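Side-chain contacts in Nitrate/nitrite binding protein NrtA (Synechocystis sp., PDB 2G29), which binds nitrate in the periplasm as the substrate-binding protein of the NrtABCD ABC transporter and probably delivers it for uptake into the cell: residues A246-V249 and D250-K254; D315-I318 and M319-W323; Q404-L407 and D408-K411. One frame throughout, in Å; residues are numbered along the deposited sequence.

All three contacts are local, made between residues three to five apart, and they follow one another along the chain without touching. Contact 2 lies nearest the ligand site: the side chain of Gln320 comes within about 4 Å of that of Gln126 and about 5 Å of Gly211, both nitrate-binding residues. Contacts 1 and 3 are peripheral, each centred about 24 Å from the centre of the chain and away from that site. Contact 1 joins two helices; contact 3 closes the last helix of the modelled chain. From the centre of contact 2, those of contacts 1 and 3 lie about 32 Å and about 29 Å away, while contacts 1 and 3 have centres about 38 Å apart.

Contact 1 of 3, residues A246-V249 and D250-K254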
ATOM      1  N   ALA A 246      -4.651 -13.546 -12.851  1.00 11.87           N
ATOM      2  CA  ALA A 246      -5.857 -13.625 -13.636  1.00 11.16           C
ATOM      3  C   ALA A 246      -6.200 -15.035 -14.047  1.00 12.94           C
ATOM      4  O   ALA A 246      -7.377 -15.346 -14.181  1.00 13.92           O
ATOM      5  CB  ALA A 246      -5.740 -12.691 -14.878  1.00 12.16           C
ATOM      6  N   ASP A 247      -5.197 -15.881 -14.253  1.00 14.07           N
ATOM      7  CA  ASP A 247      -5.504 -17.257 -14.652  1.00 14.68           C
ATOM      8  C   ASP A 247      -6.264 -17.990 -13.535  1.00 14.64           C
ATOM      9  O   ASP A 247      -7.238 -18.727 -13.801  1.00 15.31           O
ATOM     10  CB  ASP A 247      -4.226 -18.028 -15.072  1.00 16.36           C
ATOM     11  CG  ASP A 247      -3.410 -18.548 -13.884  1.00 21.36           C
ATOM     12  OD1 ASP A 247      -3.115 -17.776 -12.967  1.00 16.79           O
ATOM     13  OD2 ASP A 247      -3.087 -19.766 -13.838  1.00 29.06           O
ATOM     14  N   TRP A 248      -5.893 -17.753 -12.285  1.00 14.22           N
ATOM     15  CA  TRP A 248      -6.577 -18.418 -11.190  1.00 13.74           C
ATOM     16  C   TRP A 248      -8.019 -17.873 -11.057  1.00 13.93           C
ATOM     17  O   TRP A 248      -8.963 -18.627 -10.868  1.00 15.26           O
ATOM     18  CB  TRP A 248      -5.792 -18.224  -9.880  1.00 13.78           C
ATOM     19  CG  TRP A 248      -6.309 -19.026  -8.738  1.00 14.28           C
ATOM     20  CD1 TRP A 248      -5.818 -20.216  -8.290  1.00 16.04           C
ATOM     21  CD2 TRP A 248      -7.387 -18.677  -7.850  1.00 14.60           C
ATOM     22  NE1 TRP A 248      -6.508 -20.627  -7.181  1.00 15.89           N
ATOM     23  CE2 TRP A 248      -7.473 -19.707  -6.878  1.00 14.92           C
ATOM     24  CE3 TRP A 248      -8.280 -17.602  -7.774  1.00 16.05           C
ATOM     25  CZ2 TRP A 248      -8.415 -19.691  -5.843  1.00 14.26           C
ATOM     26  CZ3 TRP A 248      -9.228 -17.581  -6.750  1.00 15.63           C
ATOM     27  CH2 TRP A 248      -9.282 -18.623  -5.785  1.00 14.07           C
ATOM     28  N   VAL A 249      -8.209 -16.560 -11.167  1.00 13.41           N
ATOM     29  CA  VAL A 249      -9.540 -15.986 -11.081  1.00 13.43           C
ATOM     30  C   VAL A 249     -10.445 -16.430 -12.230  1.00 14.87           C
ATOM     31  O   VAL A 249     -11.644 -16.719 -12.015  1.00 14.31           O
ATOM     32  CB  VAL A 249      -9.476 -14.422 -11.024  1.00 13.81           C
ATOM     33  CG1 VAL A 249     -10.891 -13.821 -11.100  1.00 13.82           C
ATOM     34  CG2 VAL A 249      -8.780 -14.012  -9.724  1.00 12.98           C
ATOM     35  N   ASP A 250      -9.889 -16.488 -13.437  1.00 15.39           N
ATOM     36  CA  ASP A 250     -10.689 -16.865 -14.622  1.00 16.01           C
ATOM     37  C   ASP A 250     -11.068 -18.343 -14.537  1.00 16.74           C
ATOM     38  O   ASP A 250     -12.126 -18.734 -15.029  1.00 17.72           O
ATOM     39  CB  ASP A 250      -9.902 -16.652 -15.921  1.00 16.88           C
ATOM     40  CG  ASP A 250      -9.691 -15.171 -16.282  1.00 15.81           C
ATOM     41  OD1 ASP A 250     -10.291 -14.273 -15.659  1.00 17.25           O
ATOM     42  OD2 ASP A 250      -8.910 -14.924 -17.232  1.00 18.75           O
ATOM     43  N   GLN A 251     -10.203 -19.159 -13.940  1.00 16.81           N
ATOM     44  CA  GLN A 251     -10.502 -20.592 -13.812  1.00 17.85           C
ATOM     45  C   GLN A 251     -11.419 -20.915 -12.652  1.00 17.66           C
ATOM     46  O   GLN A 251     -12.224 -21.858 -12.736  1.00 18.36           O
ATOM     47  CB  GLN A 251      -9.210 -21.376 -13.615  1.00 20.68           C
ATOM     48  CG  GLN A 251      -8.506 -21.699 -14.901  1.00 28.71           C
ATOM     49  CD  GLN A 251      -7.165 -22.357 -14.670  1.00 31.48           C
ATOM     50  OE1 GLN A 251      -7.060 -23.317 -13.903  1.00 35.61           O
ATOM     51  NE2 GLN A 251      -6.130 -21.857 -15.342  1.00 34.86           N
ATOM     52  N   ASN A 252     -11.290 -20.136 -11.589  1.00 16.29           N
ATOM     53  CA  ASN A 252     -12.046 -20.323 -10.350  1.00 16.27           C
ATOM     54  C   ASN A 252     -12.873 -19.091  -9.965  1.00 16.10           C
ATOM     55  O   ASN A 252     -12.684 -18.518  -8.886  1.00 16.39           O
ATOM     56  CB  ASN A 252     -11.062 -20.645  -9.220  1.00 16.84           C
ATOM     57  CG  ASN A 252     -10.175 -21.817  -9.548  1.00 19.03           C
ATOM     58  OD1 ASN A 252     -10.648 -22.951  -9.682  1.00 19.62           O
ATOM     59  ND2 ASN A 252      -8.886 -21.561  -9.694  1.00 18.29           N
ATOM     60  N   PRO A 253     -13.829 -18.683 -10.820  1.00 15.61           N
ATOM     61  CA  PRO A 253     -14.636 -17.501 -10.500  1.00 16.54           C
ATOM     62  C   PRO A 253     -15.469 -17.555  -9.232  1.00 16.05           C
ATOM     63  O   PRO A 253     -15.638 -16.548  -8.550  1.00 16.66           O
ATOM     64  CB  PRO A 253     -15.454 -17.272 -11.774  1.00 16.40           C
ATOM     65  CG  PRO A 253     -15.598 -18.664 -12.345  1.00 15.82           C
ATOM     66  CD  PRO A 253     -14.265 -19.326 -12.075  1.00 17.50           C
ATOM     67  N   LYS A 254     -15.972 -18.736  -8.894  1.00 16.54           N
ATOM     68  CA  LYS A 254     -16.759 -18.842  -7.688  1.00 16.85           C
ATOM     69  C   LYS A 254     -15.881 -18.741  -6.436  1.00 15.54           C
ATOM     70  O   LYS A 254     -16.279 -18.129  -5.438  1.00 16.53           O
ATOM     71  CB  LYS A 254     -17.556 -20.150  -7.696  1.00 19.56           C
ATOM     72  CG  LYS A 254     -18.579 -20.239  -8.832  1.00 22.32           C
ATOM     73  CD  LYS A 254     -19.034 -21.678  -9.047  1.00 25.01           C
ATOM     74  CE  LYS A 254     -19.935 -21.798 -10.277  1.00 27.06           C
ATOM     75  NZ  LYS A 254     -20.183 -23.246 -10.609  1.00 29.73           N
TER
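Asn252 folds back under the indole of Trp248 where helix 246-251 ends and helix 253-271 begins, a helix-helix junction in a periplasmic binding protein of two lobes. Asn252 leaves the helical conformation, and Pro253 opens the next helix. On the packed side, the Asn252 amide lies over one face of the indole, ND2 standing 3.5 Å above the five-membered ring, with amide and ring planes 55° apart, while CB makes a CH-pi contact almost directly over the six-membered ring, 4.1 Å from its centroid. The indole reaches this place because CG of Trp248 is anti to the backbone N (chi1 -172°). Its surroundings include Ala255, Ala256 and Leu259 of the following helix, so one ring packs against both the turn and the helix beyond it. Val249, also buried, leans on Ala256 and on Tyr116 of strand 115-120.

The solvent side is looser. Asp247 and Gln251 are one turn apart, yet OD2 and NE2 remain 4.0 Å from each other, with carboxylate and amide planes nearly perpendicular; Asp247 instead pairs with Arg245. Asp250 sends OD1 to the hydroxyl of Tyr116. Backbone bonds hold the turn beneath these side chains, Asp250 N to Ala246 O (2.9 Å) and Gln251 N to Asp247 O (3.0 Å). At the end of the helix Trp248 O receives Asn252 N at 2.9 Å and, weakly, Asn252 ND2 at 3.2 Å.

Contact 2 of 3, residues D315-I318 and M319-W323; sequences DQEI and MQKYW
Lys321 reaches back across the turn to Glu317, gripping it at both a backbone and a side-chain oxygen. From CB, which points toward residues 315-318, the chain runs extended beyond CG, with chi2, chi3 and chi4 all near 180°. This straight path brings CE to 3.2 Å from Glu317 O. At the tip, NZ donates to that carbonyl at 2.9 Å, in the carbonyl plane and on a lone pair. It also forms a salt bridge with Glu317 OE1 at 2.8 Å, meeting the oxygen from above the carboxylate plane. Glu317 makes this possible by bending at chi2 (-53°), which curls its carboxylate back toward the ammonium group.

The same turn also contains an Asx turn. Asp315 OD1 accepts from Glu317 N at 2.9 Å, nearly along its C-O axis, and from Ile318 N at 3.3 Å, from above the carboxylate plane, completing an Asx motif. Beyond it, Met319 turns its CG in to 3.2 Å from Gln316 O, and the Met319 and Gln316 side chains run side by side in the same direction. Ile318 and Met319 both pack on Tyr304 of strand 303-304.

Further along, the Tyr322 hydroxyl donates to Gln320 OE1 at 2.9 Å. This bond helps fix the rotation of the Gln320 amide, whose NE2 in turn bonds Gly125 O beside the nitrate-binding Gln126.

Asp236 and Asp325 also form salt bridges with Lys321 NZ. One buried ammonium group therefore faces three carboxylates and a carbonyl, surroundings that would be expected to favour its charged form; Glu317 and Asp325 hold the loop together through it, while Asp236 links the loop to a distant part of the chain.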
ATOM      1  N   ASP A 315      -5.642  11.869  15.228  1.00 19.27           N
ATOM      2  CA  ASP A 315      -6.323  12.224  13.984  1.00 20.12           C
ATOM      3  C   ASP A 315      -6.901  10.958  13.356  1.00 20.11           C
ATOM      4  O   ASP A 315      -6.193  10.198  12.680  1.00 20.14           O
ATOM      5  CB  ASP A 315      -5.372  12.910  13.002  1.00 21.06           C
ATOM      6  CG  ASP A 315      -6.110  13.511  11.815  1.00 19.52           C
ATOM      7  OD1 ASP A 315      -7.110  12.922  11.399  1.00 19.86           O
ATOM      8  OD2 ASP A 315      -5.692  14.564  11.296  1.00 22.73           O
ATOM      9  N   GLN A 316      -8.189  10.721  13.596  1.00 20.42           N
ATOM     10  CA  GLN A 316      -8.881   9.548  13.084  1.00 21.77           C
ATOM     11  C   GLN A 316      -9.097   9.552  11.577  1.00 20.51           C
ATOM     12  O   GLN A 316      -9.385   8.512  10.996  1.00 21.85           O
ATOM     13  CB  GLN A 316     -10.266   9.398  13.737  1.00 23.77           C
ATOM     14  CG  GLN A 316     -10.274   9.434  15.240  1.00 28.31           C
ATOM     15  CD  GLN A 316      -9.421   8.346  15.839  1.00 29.63           C
ATOM     16  OE1 GLN A 316      -8.416   8.625  16.504  1.00 31.84           O
ATOM     17  NE2 GLN A 316      -9.817   7.096  15.625  1.00 30.77           N
ATOM     18  N   GLU A 317      -8.977  10.720  10.953  1.00 19.69           N
ATOM     19  CA  GLU A 317      -9.222  10.776   9.527  1.00 18.81           C
ATOM     20  C   GLU A 317      -8.053  10.362   8.670  1.00 17.27           C
ATOM     21  O   GLU A 317      -8.276   9.881   7.575  1.00 17.01           O
ATOM     22  CB  GLU A 317      -9.739  12.159   9.121  1.00 22.36           C
ATOM     23  CG  GLU A 317     -11.219  12.371   9.489  1.00 26.80           C
ATOM     24  CD  GLU A 317     -12.142  11.254   8.969  1.00 29.44           C
ATOM     25  OE1 GLU A 317     -12.155  10.975   7.752  1.00 30.48           O
ATOM     26  OE2 GLU A 317     -12.861  10.651   9.782  1.00 33.00           O
ATOM     27  N   ILE A 318      -6.834  10.511   9.184  1.00 16.51           N
ATOM     28  CA  ILE A 318      -5.631  10.127   8.422  1.00 15.52           C
ATOM     29  C   ILE A 318      -5.118   8.725   8.729  1.00 15.30           C
ATOM     30  O   ILE A 318      -4.141   8.249   8.100  1.00 13.27           O
ATOM     31  CB  ILE A 318      -4.479  11.160   8.597  1.00 14.79           C
ATOM     32  CG1 ILE A 318      -4.009  11.226  10.044  1.00 16.90           C
ATOM     33  CG2 ILE A 318      -4.967  12.549   8.171  1.00 17.49           C
ATOM     34  CD1 ILE A 318      -2.930  12.290  10.273  1.00 15.96           C
ATOM     35  N   MET A 319      -5.749   8.037   9.677  1.00 13.66           N
ATOM     36  CA  MET A 319      -5.321   6.675  10.010  1.00 13.90           C
ATOM     37  C   MET A 319      -5.712   5.652   8.927  1.00 13.24           C
ATOM     38  O   MET A 319      -6.521   5.942   8.048  1.00 12.49           O
ATOM     39  CB  MET A 319      -5.921   6.236  11.347  1.00 14.02           C
ATOM     40  CG  MET A 319      -7.421   5.998  11.306  1.00 12.48           C
ATOM     41  SD  MET A 319      -8.134   5.766  12.946  1.00 20.00           S
ATOM     42  CE  MET A 319      -7.373   4.219  13.429  1.00 20.00           C
ATOM     43  N   GLN A 320      -5.148   4.451   8.992  1.00 13.11           N
ATOM     44  CA  GLN A 320      -5.496   3.422   8.018  1.00 12.58           C
ATOM     45  C   GLN A 320      -6.996   3.104   8.120  1.00 12.09           C
ATOM     46  O   GLN A 320      -7.548   2.973   9.215  1.00 12.72           O
ATOM     47  CB  GLN A 320      -4.629   2.178   8.221  1.00 13.11           C
ATOM     48  CG  GLN A 320      -3.232   2.292   7.633  1.00 14.58           C
ATOM     49  CD  GLN A 320      -2.473   0.981   7.676  1.00 20.00           C
ATOM     50  OE1 GLN A 320      -3.070  -0.091   7.774  1.00 20.00           O
ATOM     51  NE2 GLN A 320      -1.156   0.830   7.597  1.00 20.00           N
ATOM     52  N   LYS A 321      -7.642   3.023   6.969  1.00 12.71           N
ATOM     53  CA  LYS A 321      -9.063   2.705   6.885  1.00 12.61           C
ATOM     54  C   LYS A 321      -9.200   1.543   5.921  1.00 13.65           C
ATOM     55  O   LYS A 321      -8.550   1.533   4.862  1.00 13.55           O
ATOM     56  CB  LYS A 321      -9.851   3.912   6.361  1.00 13.86           C
ATOM     57  CG  LYS A 321      -9.870   5.107   7.275  1.00 15.62           C
ATOM     58  CD  LYS A 321     -10.385   6.314   6.486  1.00 18.83           C
ATOM     59  CE  LYS A 321     -10.411   7.572   7.353  1.00 18.85           C
ATOM     60  NZ  LYS A 321     -10.796   8.796   6.603  1.00 21.29           N
ATOM     61  N   TYR A 322     -10.076   0.599   6.261  1.00 12.65           N
ATOM     62  CA  TYR A 322     -10.304  -0.612   5.482  1.00 12.31           C
ATOM     63  C   TYR A 322     -11.711  -0.698   4.925  1.00 12.99           C
ATOM     64  O   TYR A 322     -11.988  -1.558   4.130  1.00 15.31           O
ATOM     65  CB  TYR A 322     -10.055  -1.883   6.341  1.00 12.51           C
ATOM     66  CG  TYR A 322      -8.754  -1.835   7.112  1.00 13.38           C
ATOM     67  CD1 TYR A 322      -8.751  -1.688   8.507  1.00 15.05           C
ATOM     68  CD2 TYR A 322      -7.525  -1.837   6.451  1.00 14.25           C
ATOM     69  CE1 TYR A 322      -7.564  -1.530   9.217  1.00 14.62           C
ATOM     70  CE2 TYR A 322      -6.339  -1.687   7.151  1.00 13.23           C
ATOM     71  CZ  TYR A 322      -6.361  -1.526   8.532  1.00 13.23           C
ATOM     72  OH  TYR A 322      -5.203  -1.310   9.243  1.00 14.90           O
ATOM     73  N   TRP A 323     -12.595   0.197   5.349  1.00 13.22           N
ATOM     74  CA  TRP A 323     -13.965   0.121   4.875  1.00 14.86           C
ATOM     75  C   TRP A 323     -14.656   1.474   4.823  1.00 14.68           C
ATOM     76  O   TRP A 323     -15.272   1.803   3.814  1.00 14.64           O
ATOM     77  CB  TRP A 323     -14.761  -0.829   5.766  1.00 14.50           C
ATOM     78  CG  TRP A 323     -16.064  -1.186   5.161  1.00 15.55           C
ATOM     79  CD1 TRP A 323     -17.317  -0.728   5.529  1.00 16.02           C
ATOM     80  CD2 TRP A 323     -16.271  -2.103   4.105  1.00 15.25           C
ATOM     81  NE1 TRP A 323     -18.281  -1.323   4.752  1.00 16.73           N
ATOM     82  CE2 TRP A 323     -17.671  -2.167   3.867  1.00 15.30           C
ATOM     83  CE3 TRP A 323     -15.415  -2.876   3.319  1.00 16.26           C
ATOM     84  CZ2 TRP A 323     -18.211  -2.977   2.894  1.00 16.36           C
ATOM     85  CZ3 TRP A 323     -15.952  -3.673   2.356  1.00 15.96           C
ATOM     86  CH2 TRP A 323     -17.336  -3.720   2.139  1.00 15.60           C
TER

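Contact 3 of 3, residues Q404-L407 and D408-K411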
ATOM      1  N   GLN A 404      -2.520  14.138 -18.574  1.00 16.42           N
ATOM      2  CA  GLN A 404      -1.410  14.902 -19.119  1.00 16.95           C
ATOM      3  C   GLN A 404      -1.330  16.292 -18.473  1.00 15.77           C
ATOM      4  O   GLN A 404      -0.247  16.783 -18.239  1.00 16.34           O
ATOM      5  CB  GLN A 404      -1.529  15.033 -20.648  1.00 20.41           C
ATOM      6  CG  GLN A 404      -2.463  16.128 -21.110  1.00 28.43           C
ATOM      7  CD  GLN A 404      -2.334  16.435 -22.598  1.00 31.31           C
ATOM      8  OE1 GLN A 404      -3.023  17.314 -23.121  1.00 34.35           O
ATOM      9  NE2 GLN A 404      -1.449  15.710 -23.288  1.00 35.06           N
ATOM     10  N   ALA A 405      -2.474  16.920 -18.173  1.00 15.08           N
ATOM     11  CA  ALA A 405      -2.449  18.236 -17.540  1.00 14.79           C
ATOM     12  C   ALA A 405      -1.824  18.126 -16.142  1.00 14.12           C
ATOM     13  O   ALA A 405      -1.150  19.041 -15.684  1.00 14.14           O
ATOM     14  CB  ALA A 405      -3.860  18.830 -17.458  1.00 13.67           C
ATOM     15  N   TYR A 406      -2.080  17.012 -15.458  1.00 12.43           N
ATOM     16  CA  TYR A 406      -1.470  16.789 -14.160  1.00 12.29           C
ATOM     17  C   TYR A 406       0.055  16.749 -14.331  1.00 12.86           C
ATOM     18  O   TYR A 406       0.785  17.424 -13.625  1.00 12.79           O
ATOM     19  CB  TYR A 406      -1.983  15.470 -13.582  1.00 11.83           C
ATOM     20  CG  TYR A 406      -1.134  14.948 -12.449  1.00 10.45           C
ATOM     21  CD1 TYR A 406      -1.230  15.493 -11.158  1.00 11.01           C
ATOM     22  CD2 TYR A 406      -0.235  13.900 -12.656  1.00 11.97           C
ATOM     23  CE1 TYR A 406      -0.449  14.985 -10.103  1.00 11.78           C
ATOM     24  CE2 TYR A 406       0.551  13.389 -11.619  1.00 12.02           C
ATOM     25  CZ  TYR A 406       0.443  13.931 -10.346  1.00 11.17           C
ATOM     26  OH  TYR A 406       1.202  13.448  -9.308  1.00 11.49           O
ATOM     27  N   LEU A 407       0.563  15.945 -15.269  1.00 13.03           N
ATOM     28  CA  LEU A 407       2.005  15.881 -15.458  1.00 14.01           C
ATOM     29  C   LEU A 407       2.572  17.247 -15.858  1.00 13.27           C
ATOM     30  O   LEU A 407       3.673  17.627 -15.402  1.00 15.09           O
ATOM     31  CB  LEU A 407       2.357  14.836 -16.525  1.00 15.03           C
ATOM     32  CG  LEU A 407       2.042  13.372 -16.218  1.00 13.99           C
ATOM     33  CD1 LEU A 407       2.250  12.546 -17.506  1.00 15.39           C
ATOM     34  CD2 LEU A 407       2.968  12.868 -15.128  1.00 14.40           C
ATOM     35  N   ASP A 408       1.822  17.988 -16.678  1.00 15.11           N
ATOM     36  CA  ASP A 408       2.304  19.292 -17.109  1.00 16.14           C
ATOM     37  C   ASP A 408       2.424  20.265 -15.947  1.00 15.74           C
ATOM     38  O   ASP A 408       3.217  21.208 -16.007  1.00 18.09           O
ATOM     39  CB  ASP A 408       1.391  19.892 -18.203  1.00 16.44           C
ATOM     40  CG  ASP A 408       1.456  19.136 -19.524  1.00 20.08           C
ATOM     41  OD1 ASP A 408       2.394  18.343 -19.723  1.00 19.85           O
ATOM     42  OD2 ASP A 408       0.548  19.357 -20.375  1.00 23.06           O
ATOM     43  N   SER A 409       1.658  20.044 -14.881  1.00 14.19           N
ATOM     44  CA  SER A 409       1.694  20.907 -13.713  1.00 12.74           C
ATOM     45  C   SER A 409       2.856  20.594 -12.758  1.00 14.04           C
ATOM     46  O   SER A 409       3.084  21.313 -11.796  1.00 15.57           O
ATOM     47  CB  SER A 409       0.358  20.831 -12.932  1.00 13.43           C
ATOM     48  OG  SER A 409       0.251  19.599 -12.210  1.00 13.66           O
ATOM     49  N   LEU A 410       3.566  19.489 -12.990  1.00 13.86           N
ATOM     50  CA  LEU A 410       4.661  19.128 -12.094  1.00 14.97           C
ATOM     51  C   LEU A 410       5.982  19.675 -12.607  1.00 15.77           C
ATOM     52  O   LEU A 410       6.289  19.550 -13.784  1.00 17.70           O
ATOM     53  CB  LEU A 410       4.752  17.609 -11.986  1.00 13.12           C
ATOM     54  CG  LEU A 410       3.445  16.918 -11.562  1.00 14.42           C
ATOM     55  CD1 LEU A 410       3.568  15.417 -11.808  1.00 15.04           C
ATOM     56  CD2 LEU A 410       3.150  17.190 -10.092  1.00 14.98           C
ATOM     57  N   LYS A 411       6.765  20.260 -11.711  1.00 16.11           N
ATOM     58  CA  LYS A 411       8.053  20.837 -12.100  1.00 18.36           C
ATOM     59  C   LYS A 411       9.150  19.789 -12.332  1.00 16.85           C
ATOM     60  O   LYS A 411       9.854  19.827 -13.347  1.00 19.01           O
ATOM     61  CB  LYS A 411       8.514  21.804 -11.023  1.00 20.07           C
ATOM     62  CG  LYS A 411       7.682  23.069 -10.918  1.00 26.97           C
ATOM     63  CD  LYS A 411       8.143  23.922  -9.732  1.00 28.44           C
ATOM     64  CE  LYS A 411       7.365  25.230  -9.650  1.00 30.55           C
ATOM     65  NZ  LYS A 411       7.816  26.068  -8.498  1.00 33.07           N
TER
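The carbonyl oxygen of Tyr406 is gripped twice by Ser409. The hydroxyl OG donates to it at 2.6 Å, with the donor tilted 16° from the carbonyl plane, while Ser409 N comes from well above that plane at 3.0 Å. The serine hydroxyl reaches back because OG sits between the backbone N and the carbonyl carbon (chi1 74°), on the side of the preceding turn. Ser409 N also reaches Ala405 O, but that bond is weak.

One residue later Leu410 N donates to Leu407 O at 3.0 Å, again from above the carbonyl plane. Asp408 N still makes the regular helical bond to Gln404 O, so the span of the bonds shortens from four residues to three as the chain leaves helix 403-408. This is the C-terminal end of the last helix in the modelled chain, and Tyr406, Leu407 and Leu410 pack it against helix 332-344.

Leu410 sends its CD1 over one face of the Tyr406 ring, a CH-pi contact 4.0 Å from the centroid and 29° off the normal. The closest ring atom is CE2, at 3.6 Å from CD1. The same methyl meets Leu407 CD2 at 4.2 Å. The phenol is buried: its hydroxyl bonds to Glu341, and Phe398 meets the ring edge-to-face. Replacing Tyr406 with an alanine would probably leave the Leu410 methyl without the ring face it rests on and deprive Glu341 of its hydroxyl partner. On the surface side, neither oxygen of the Asp408 carboxylate bonds Gln404 O, which takes Asp408 N instead.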